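Local atomic coordinates of 2'-5' RNA Ligase (Thermus thermophilus, PDB entry 1IUH), a protein that belongs to the LigT-like phosphoesterases of the 2H clan and is named as a 2'-5' RNA ligase. Residues A[69-74]-A[149-154]. Sequence-based numbering, arbitrary orientation.
Sequences PFRARL and GLEWPV
Phe70, Ala72 and Leu74 form antiparallel hydrogen-bonded pairs with Val154, Trp152 and Leu150, joining strands 70-74 and 150-154, whose axes come within 4.6 Å and run at 145° to each other. The central pair is held by Ala72 N to Trp152 O at 2.9 Å and by Trp152 N to Ala72 O. At the Leu74 end of the pairing, the bond from Leu150 N to Leu74 O is weak (3.5 Å), where Gly149, with positive phi, and Leu150 together face Leu74 as a G1 beta bulge.

On the inner face, Val154 and Phe70 lie side by side. With chi1 at 57°, CG of Phe70 lies between its own backbone N and carbonyl carbon, which turns one face of the ring toward Val154 CB, 3.9 Å from the ring centroid in a CH-pi contact. Ala72 CB sits in the same manner over the six-membered ring of Trp152, 3.7 Å from its centroid, and also touches Val154 CG2. Leu74 CD1 reaches CZ3 of the indole obliquely. Helix 96-113 packs on this face with Phe98 and Leu101, Phe98 meeting the Phe70 ring edge-to-face, while helix 11-21 lies against Leu74, Leu150 and Trp152.

The other face carries Arg71, Arg73 and Glu151 beside Pro153. The Glu151 carboxylate, on an extended chain, comes between the arginines: OE2, less surely placed, stands over a face of the Arg71 guanidinium, 3.3 Å from NE, a salt bridge of charges alone with no N-H pointing at it, and OE1 makes a long salt bridge with Arg73 NH1.

With an apolar face against the helices and a largely charged one turned away, this pairing belongs to the curved antiparallel sheet of the LigT-like fold, joining strands from two successive LigT-like sequence ranges.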
# COMPACT_ATOMS: atom_id res chain seq x y z
N PRO A 69 -8.73 -15.30 -3.18
CA PRO A 69 -7.88 -14.95 -2.03
C PRO A 69 -6.57 -15.65 -2.37
O PRO A 69 -6.57 -16.69 -2.96
CB PRO A 69 -8.61 -15.64 -0.88
CG PRO A 69 -10.07 -15.41 -1.28
CD PRO A 69 -10.06 -15.75 -2.74
N PHE A 70 -5.44 -15.06 -2.03
CA PHE A 70 -4.16 -15.68 -2.36
C PHE A 70 -3.21 -15.50 -1.15
O PHE A 70 -3.45 -14.61 -0.34
CB PHE A 70 -3.59 -15.00 -3.60
CG PHE A 70 -3.42 -13.50 -3.46
CD1 PHE A 70 -2.28 -12.98 -2.86
CD2 PHE A 70 -4.42 -12.60 -3.96
CE1 PHE A 70 -2.10 -11.56 -2.76
CE2 PHE A 70 -4.25 -11.17 -3.87
CZ PHE A 70 -3.06 -10.66 -3.26
N ARG A 71 -2.16 -16.32 -1.04
CA ARG A 71 -1.23 -16.16 0.08
C ARG A 71 -0.10 -15.21 -0.26
O ARG A 71 0.41 -15.23 -1.40
CB ARG A 71 -0.59 -17.49 0.46
CG ARG A 71 -1.29 -18.25 1.58
CD ARG A 71 -2.32 -19.27 1.09
NE ARG A 71 -1.86 -20.66 1.05
CZ ARG A 71 -0.99 -21.12 0.17
NH1 ARG A 71 -0.48 -20.31 -0.74
NH2 ARG A 71 -0.65 -22.39 0.17
N ALA A 72 0.27 -14.35 0.69
CA ALA A 72 1.38 -13.42 0.52
C ALA A 72 2.38 -13.82 1.62
O ALA A 72 2.02 -14.46 2.64
CB ALA A 72 0.96 -11.99 0.74
N ARG A 73 3.63 -13.43 1.39
CA ARG A 73 4.73 -13.70 2.28
C ARG A 73 5.40 -12.34 2.51
O ARG A 73 5.56 -11.52 1.60
CB ARG A 73 5.66 -14.68 1.60
CG ARG A 73 6.91 -14.97 2.31
CD ARG A 73 7.16 -16.49 2.37
NE ARG A 73 7.35 -16.96 3.76
CZ ARG A 73 6.92 -18.13 4.21
NH1 ARG A 73 6.29 -18.97 3.38
NH2 ARG A 73 7.07 -18.46 5.50
N LEU A 74 5.72 -12.08 3.77
CA LEU A 74 6.41 -10.86 4.17
C LEU A 74 7.85 -11.31 4.02
O LEU A 74 8.20 -12.41 4.42
CB LEU A 74 6.04 -10.55 5.62
CG LEU A 74 5.97 -9.11 6.07
CD1 LEU A 74 5.16 -8.31 5.13
CD2 LEU A 74 5.36 -9.08 7.43
N GLY A 149 9.85 -13.81 6.87
CA GLY A 149 9.39 -15.16 6.56
C GLY A 149 8.06 -15.40 7.23
O GLY A 149 7.94 -16.21 8.15
N LEU A 150 7.04 -14.66 6.82
CA LEU A 150 5.73 -14.83 7.43
C LEU A 150 4.67 -14.85 6.32
O LEU A 150 4.54 -13.88 5.59
CB LEU A 150 5.46 -13.69 8.41
CG LEU A 150 3.98 -13.48 8.78
CD1 LEU A 150 3.42 -14.78 9.39
CD2 LEU A 150 3.79 -12.30 9.72
N GLU A 151 3.91 -15.94 6.21
CA GLU A 151 2.88 -16.09 5.18
C GLU A 151 1.53 -15.72 5.76
O GLU A 151 1.27 -15.94 6.92
CB GLU A 151 2.84 -17.54 4.62
CG GLU A 151 2.10 -17.68 3.28
CD GLU A 151 1.89 -19.15 2.76
OE1 GLU A 151 2.85 -19.87 2.40
OE2 GLU A 151 0.73 -19.60 2.71
N TRP A 152 0.68 -15.12 4.98
CA TRP A 152 -0.64 -14.82 5.48
C TRP A 152 -1.60 -14.85 4.29
O TRP A 152 -1.17 -14.72 3.14
CB TRP A 152 -0.64 -13.48 6.21
CG TRP A 152 -0.96 -12.31 5.37
CD1 TRP A 152 -2.18 -11.71 5.25
CD2 TRP A 152 -0.03 -11.44 4.71
NE1 TRP A 152 -2.06 -10.52 4.60
CE2 TRP A 152 -0.76 -10.32 4.25
CE3 TRP A 152 1.36 -11.50 4.47
CZ2 TRP A 152 -0.17 -9.26 3.57
CZ3 TRP A 152 1.96 -10.46 3.80
CH2 TRP A 152 1.21 -9.34 3.35
N PRO A 153 -2.89 -15.02 4.55
CA PRO A 153 -3.97 -15.06 3.54
C PRO A 153 -4.49 -13.70 3.14
O PRO A 153 -5.04 -13.01 3.98
CB PRO A 153 -5.11 -15.85 4.27
CG PRO A 153 -4.36 -16.65 5.34
CD PRO A 153 -3.36 -15.59 5.83
N VAL A 154 -4.36 -13.28 1.88
CA VAL A 154 -4.94 -11.96 1.47
C VAL A 154 -6.33 -12.24 0.93
O VAL A 154 -6.46 -12.92 -0.08
CB VAL A 154 -4.10 -11.27 0.35
CG1 VAL A 154 -4.74 -9.98 -0.05
CG2 VAL A 154 -2.65 -11.02 0.84